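Local coordinates for protein putative citrate lyase, alfa subunit (Streptococcus mutans, PDB 2HJ0) that is of unknown function but, by its name and family, is a putative citrate lyase alpha subunit, an alpha/beta protein with two copies in its assembly, at residues I264-T278 with V363-L375. Numbering follows the deposited sequence.
Sequences ITSSPYYKEGFSFQT and VINQLDICVLSAL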
loop_
_atom_site.group_PDB
_atom_site.type_symbol
_atom_site.label_atom_id
_atom_site.label_comp_id
_atom_site.label_asym_id
_atom_site.label_seq_id
_atom_site.Cartn_x
_atom_site.Cartn_y
_atom_site.Cartn_z
ATOM N N ILE A 264 6.888 -30.368 -17.001
ATOM C CA ILE A 264 7.462 -29.412 -16.057
ATOM C C ILE A 264 8.739 -29.954 -15.417
ATOM O O ILE A 264 9.785 -29.301 -15.435
ATOM C CB ILE A 264 6.449 -29.072 -14.912
ATOM C CG1 ILE A 264 5.209 -28.385 -15.495
ATOM C CG2 ILE A 264 7.075 -28.149 -13.875
ATOM C CD1 ILE A 264 4.050 -28.338 -14.540
ATOM N N THR A 265 8.656 -31.147 -14.841
ATOM C CA THR A 265 9.825 -31.745 -14.206
ATOM C C THR A 265 10.928 -32.133 -15.186
ATOM O O THR A 265 12.002 -32.522 -14.766
ATOM C CB THR A 265 9.443 -32.977 -13.406
ATOM O OG1 THR A 265 8.795 -33.918 -14.269
ATOM C CG2 THR A 265 8.504 -32.592 -12.282
ATOM N N SER A 266 10.679 -32.036 -16.487
ATOM C CA SER A 266 11.724 -32.363 -17.443
ATOM C C SER A 266 12.140 -31.096 -18.162
ATOM O O SER A 266 12.991 -31.125 -19.042
ATOM C CB SER A 266 11.246 -33.371 -18.488
ATOM O OG SER A 266 10.879 -34.610 -17.909
ATOM N N SER A 267 11.543 -29.975 -17.794
ATOM C CA SER A 267 11.869 -28.727 -18.460
ATOM C C SER A 267 13.165 -28.144 -17.928
ATOM O O SER A 267 13.624 -28.506 -16.848
ATOM C CB SER A 267 10.731 -27.720 -18.268
ATOM O OG SER A 267 10.728 -27.187 -16.956
ATOM N N PRO A 268 13.774 -27.217 -18.682
ATOM C CA PRO A 268 15.027 -26.597 -18.238
ATOM C C PRO A 268 14.787 -25.568 -17.135
ATOM O O PRO A 268 15.652 -24.754 -16.852
ATOM C CB PRO A 268 15.542 -25.937 -19.509
ATOM C CG PRO A 268 14.269 -25.463 -20.123
ATOM C CD PRO A 268 13.368 -26.675 -19.992
ATOM N N TYR A 269 13.616 -25.613 -16.513
ATOM C CA TYR A 269 13.281 -24.658 -15.463
ATOM C C TYR A 269 13.100 -25.392 -14.139
ATOM O O TYR A 269 13.043 -24.780 -13.065
ATOM C CB TYR A 269 11.996 -23.923 -15.830
ATOM C CG TYR A 269 12.033 -23.264 -17.191
ATOM C CD1 TYR A 269 12.709 -22.059 -17.389
ATOM C CD2 TYR A 269 11.387 -23.848 -18.288
ATOM C CE1 TYR A 269 12.734 -21.441 -18.650
ATOM C CE2 TYR A 269 11.405 -23.244 -19.554
ATOM C CZ TYR A 269 12.079 -22.038 -19.727
ATOM O OH TYR A 269 12.087 -21.424 -20.962
ATOM N N TYR A 270 13.003 -26.712 -14.224
ATOM C CA TYR A 270 12.836 -27.534 -13.038
ATOM C C TYR A 270 14.174 -27.739 -12.340
ATOM O O TYR A 270 15.016 -28.527 -12.777
ATOM C CB TYR A 270 12.232 -28.886 -13.409
ATOM C CG TYR A 270 12.109 -29.819 -12.238
ATOM C CD1 TYR A 270 12.953 -30.909 -12.099
ATOM C CD2 TYR A 270 11.165 -29.583 -11.248
ATOM C CE1 TYR A 270 12.859 -31.744 -10.995
ATOM C CE2 TYR A 270 11.056 -30.402 -10.143
ATOM C CZ TYR A 270 11.908 -31.487 -10.016
ATOM O OH TYR A 270 11.816 -32.306 -8.908
ATOM N N LYS A 271 14.353 -27.003 -11.250
ATOM C CA LYS A 271 15.561 -27.057 -10.442
ATOM C C LYS A 271 15.261 -26.359 -9.123
ATOM O O LYS A 271 14.184 -25.785 -8.939
ATOM C CB LYS A 271 16.726 -26.374 -11.178
ATOM C CG LYS A 271 16.404 -24.990 -11.737
ATOM C CD LYS A 271 17.630 -24.275 -12.294
ATOM C CE LYS A 271 17.260 -22.843 -12.702
ATOM N NZ LYS A 271 18.391 -21.861 -12.724
ATOM N N GLU A 272 16.199 -26.418 -8.192
ATOM C CA GLU A 272 15.993 -25.787 -6.895
ATOM C C GLU A 272 15.557 -24.318 -7.036
ATOM O O GLU A 272 16.107 -23.588 -7.852
ATOM C CB GLU A 272 17.288 -25.875 -6.093
ATOM C CG GLU A 272 17.180 -25.354 -4.689
ATOM C CD GLU A 272 16.180 -26.136 -3.871
ATOM O OE1 GLU A 272 15.953 -27.320 -4.180
ATOM O OE2 GLU A 272 15.635 -25.567 -2.907
ATOM N N GLY A 273 14.554 -23.913 -6.257
ATOM C CA GLY A 273 14.059 -22.541 -6.279
ATOM C C GLY A 273 13.284 -22.067 -7.506
ATOM O O GLY A 273 13.379 -20.905 -7.890
ATOM N N PHE A 274 12.508 -22.957 -8.117
ATOM C CA PHE A 274 11.735 -22.618 -9.310
ATOM C C PHE A 274 10.327 -22.224 -8.878
ATOM O O PHE A 274 9.846 -22.697 -7.857
ATOM C CB PHE A 274 11.689 -23.824 -10.260
ATOM C CG PHE A 274 10.690 -24.866 -9.859
ATOM C CD1 PHE A 274 9.409 -24.852 -10.400
ATOM C CD2 PHE A 274 11.004 -25.827 -8.903
ATOM C CE1 PHE A 274 8.446 -25.778 -9.995
ATOM C CE2 PHE A 274 10.046 -26.764 -8.484
ATOM C CZ PHE A 274 8.766 -26.739 -9.031
ATOM N N SER A 275 9.675 -21.361 -9.652
ATOM C CA SER A 275 8.327 -20.907 -9.319
ATOM C C SER A 275 7.298 -21.534 -10.241
ATOM O O SER A 275 7.636 -22.008 -11.323
ATOM C CB SER A 275 8.239 -19.384 -9.432
ATOM O OG SER A 275 8.631 -18.946 -10.723
ATOM N N PHE A 276 6.040 -21.526 -9.821
ATOM C CA PHE A 276 4.993 -22.101 -10.640
ATOM C C PHE A 276 3.590 -21.717 -10.181
ATOM O O PHE A 276 3.373 -21.261 -9.052
ATOM C CB PHE A 276 5.096 -23.624 -10.633
ATOM C CG PHE A 276 4.782 -24.236 -9.303
ATOM C CD1 PHE A 276 5.729 -24.252 -8.289
ATOM C CD2 PHE A 276 3.518 -24.729 -9.038
ATOM C CE1 PHE A 276 5.411 -24.744 -7.032
ATOM C CE2 PHE A 276 3.199 -25.222 -7.778
ATOM C CZ PHE A 276 4.144 -25.229 -6.775
ATOM N N GLN A 277 2.638 -21.929 -11.078
ATOM C CA GLN A 277 1.243 -21.669 -10.795
ATOM C C GLN A 277 0.440 -22.792 -11.446
ATOM O O GLN A 277 0.644 -23.110 -12.614
ATOM C CB GLN A 277 0.814 -20.312 -11.361
ATOM C CG GLN A 277 -0.638 -19.978 -11.069
ATOM C CD GLN A 277 -1.129 -18.754 -11.803
ATOM O OE1 GLN A 277 -0.773 -17.621 -11.483
ATOM N NE2 GLN A 277 -1.951 -18.981 -12.810
ATOM N N THR A 278 -0.441 -23.420 -10.669
ATOM C CA THR A 278 -1.284 -24.497 -11.180
ATOM C C THR A 278 -2.738 -24.090 -11.122
ATOM O O THR A 278 -3.091 -23.057 -10.550
ATOM C CB THR A 278 -1.132 -25.800 -10.375
ATOM O OG1 THR A 278 -1.294 -25.519 -8.981
ATOM C CG2 THR A 278 0.231 -26.422 -10.621
ATOM N N VAL A 363 4.545 -10.060 -10.213
ATOM C CA VAL A 363 5.062 -11.346 -9.760
ATOM C C VAL A 363 5.069 -12.399 -10.872
ATOM O O VAL A 363 6.010 -13.190 -10.977
ATOM C CB VAL A 363 4.282 -11.892 -8.532
ATOM C CG1 VAL A 363 4.378 -10.909 -7.375
ATOM C CG2 VAL A 363 2.828 -12.122 -8.893
ATOM N N ILE A 364 4.047 -12.405 -11.715
ATOM C CA ILE A 364 4.003 -13.391 -12.790
ATOM C C ILE A 364 5.219 -13.251 -13.713
ATOM O O ILE A 364 5.510 -14.117 -14.548
ATOM C CB ILE A 364 2.742 -13.238 -13.637
ATOM C CG1 ILE A 364 2.751 -11.852 -14.295
ATOM C CG2 ILE A 364 1.519 -13.481 -12.779
ATOM C CD1 ILE A 364 1.733 -11.676 -15.407
ATOM N N ASN A 365 5.919 -12.134 -13.568
ATOM C CA ASN A 365 7.108 -11.879 -14.361
ATOM C C ASN A 365 8.265 -12.720 -13.816
ATOM O O ASN A 365 9.312 -12.865 -14.454
ATOM C CB ASN A 365 7.451 -10.403 -14.286
ATOM C CG ASN A 365 7.962 -9.867 -15.592
ATOM O OD1 ASN A 365 7.901 -8.662 -15.837
ATOM N ND2 ASN A 365 8.473 -10.756 -16.451
ATOM N N GLN A 366 8.060 -13.278 -12.626
ATOM C CA GLN A 366 9.063 -14.111 -12.007
ATOM C C GLN A 366 8.587 -15.547 -12.003
ATOM O O GLN A 366 9.168 -16.410 -11.357
ATOM C CB GLN A 366 9.324 -13.636 -10.586
ATOM C CG GLN A 366 9.748 -12.181 -10.523
ATOM C CD GLN A 366 10.980 -11.900 -11.352
ATOM O OE1 GLN A 366 11.171 -10.784 -11.837
ATOM N NE2 GLN A 366 11.830 -12.909 -11.512
ATOM N N LEU A 367 7.534 -15.807 -12.754
ATOM C CA LEU A 367 6.976 -17.137 -12.822
ATOM C C LEU A 367 7.695 -18.008 -13.868
ATOM O O LEU A 367 7.829 -17.605 -15.022
ATOM C CB LEU A 367 5.495 -16.998 -13.148
ATOM C CG LEU A 367 4.591 -18.214 -13.031
ATOM C CD1 LEU A 367 4.648 -18.802 -11.622
ATOM C CD2 LEU A 367 3.174 -17.782 -13.383
ATOM N N ASP A 368 8.164 -19.192 -13.475
ATOM C CA ASP A 368 8.846 -20.073 -14.426
ATOM C C ASP A 368 7.875 -20.909 -15.251
ATOM O O ASP A 368 8.124 -21.177 -16.427
ATOM C CB ASP A 368 9.826 -21.035 -13.729
ATOM C CG ASP A 368 10.982 -20.322 -13.060
ATOM O OD1 ASP A 368 11.535 -19.363 -13.661
ATOM O OD2 ASP A 368 11.348 -20.738 -11.934
ATOM N N ILE A 369 6.774 -21.338 -14.649
ATOM C CA ILE A 369 5.830 -22.142 -15.409
ATOM C C ILE A 369 4.399 -22.017 -14.885
ATOM O O ILE A 369 4.173 -21.817 -13.696
ATOM C CB ILE A 369 6.296 -23.634 -15.433
ATOM C CG1 ILE A 369 5.558 -24.389 -16.520
ATOM C CG2 ILE A 369 6.046 -24.303 -14.079
ATOM C CD1 ILE A 369 4.177 -24.863 -16.094
ATOM N N CYS A 370 3.438 -22.093 -15.793
ATOM C CA CYS A 370 2.045 -22.022 -15.419
ATOM C C CYS A 370 1.280 -23.122 -16.164
ATOM O O CYS A 370 1.617 -23.482 -17.299
ATOM C CB CYS A 370 1.455 -20.639 -15.740
ATOM S SG CYS A 370 1.333 -20.229 -17.532
ATOM N N VAL A 371 0.256 -23.656 -15.500
ATOM C CA VAL A 371 -0.582 -24.710 -16.048
ATOM C C VAL A 371 -1.986 -24.132 -16.209
ATOM O O VAL A 371 -2.659 -23.844 -15.228
ATOM C CB VAL A 371 -0.602 -25.921 -15.089
ATOM C CG1 VAL A 371 -1.376 -27.076 -15.714
ATOM C CG2 VAL A 371 0.832 -26.354 -14.765
ATOM N N LEU A 372 -2.420 -23.965 -17.454
ATOM C CA LEU A 372 -3.728 -23.395 -17.755
ATOM C C LEU A 372 -4.663 -24.374 -18.455
ATOM O O LEU A 372 -4.215 -25.373 -19.019
ATOM C CB LEU A 372 -3.543 -22.183 -18.655
ATOM C CG LEU A 372 -2.558 -21.174 -18.082
ATOM C CD1 LEU A 372 -2.185 -20.139 -19.125
ATOM C CD2 LEU A 372 -3.185 -20.538 -16.863
ATOM N N SER A 373 -5.961 -24.076 -18.441
ATOM C CA SER A 373 -6.923 -24.945 -19.112
ATOM C C SER A 373 -7.488 -24.196 -20.303
ATOM O O SER A 373 -7.064 -23.076 -20.575
ATOM C CB SER A 373 -8.046 -25.355 -18.159
ATOM O OG SER A 373 -8.566 -24.209 -17.520
ATOM N N ALA A 374 -8.433 -24.802 -21.014
ATOM C CA ALA A 374 -9.002 -24.152 -22.186
ATOM C C ALA A 374 -10.316 -24.745 -22.670
ATOM O O ALA A 374 -10.606 -25.926 -22.451
ATOM C CB ALA A 374 -7.997 -24.195 -23.314
ATOM N N LEU A 375 -11.119 -23.910 -23.321
ATOM C CA LEU A 375 -12.378 -24.379 -23.893
ATOM C C LEU A 375 -12.040 -24.823 -25.318
ATOM O O LEU A 375 -12.458 -25.890 -25.766
ATOM C CB LEU A 375 -13.417 -23.268 -23.939
ATOM C CG LEU A 375 -13.972 -22.799 -22.612
ATOM C CD1 LEU A 375 -14.880 -21.618 -22.874
ATOM C CD2 LEU A 375 -14.736 -23.909 -21.925
HETATM O O HOH W 1 12.379 -19.140 -9.725
#
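Ser275 and Asp368 show how two parallel strands can be joined at their entry by side chains before the backbone ladder takes over. The hydroxyl of Ser275 works in both directions: OG donates to a lone pair of Gln366 O, in the carbonyl plane at 2.7 Å, and accepts from Asp368 N at 2.8 Å. The first torsion, chi1 56°, sets OG between the residue's own N and carbonyl carbon, facing the loop that leads into strand 369-372. Asp368 answers with its carboxylate, whose OD2 takes the Ser275 N-H over 2.9 Å in a fairly straight bond (163°), met on the anti side and tilted out of the carboxylate plane. A water lies within hydrogen-bonding distance of both Gly273 O and Asp368 OD2, while OD1 makes a long, weak ion pair with Lys408.

Beyond this point two backbone bonds join the strands: Gln277 N bonds Ile369 O at 3.0 Å, and Val371 N bonds Gln277 O. Strands 275-277 and 369-372 are thus neighbours, 12° from parallel, in the middle of a mixed, largely parallel sheet flanked by 302-305 and 409-413, in an alpha/beta fold; the chain between them supplies strands 302-305, 322-327 and 346-348 and then returns to 369-372.

Side-chain carbons meet on both faces. On one, Ile369 rests CG2 against Phe276 CB (3.6 Å), and its CD1 meets Ile264 CG1 from helix 251-265 at 3.7 Å, the two isoleucines crossing at about a right angle. Ile264 CD1 also reaches Val371 CG2, and Met291 of helix 282-297 packs on Ile264. On the other face Leu367, its CG anti to the backbone N, lays CD1 against the Phe276 backbone and CD2 against Gln277 CB at 4.0 Å; the Gln277 chain runs on extended, and Tyr354 OH holds its OE1.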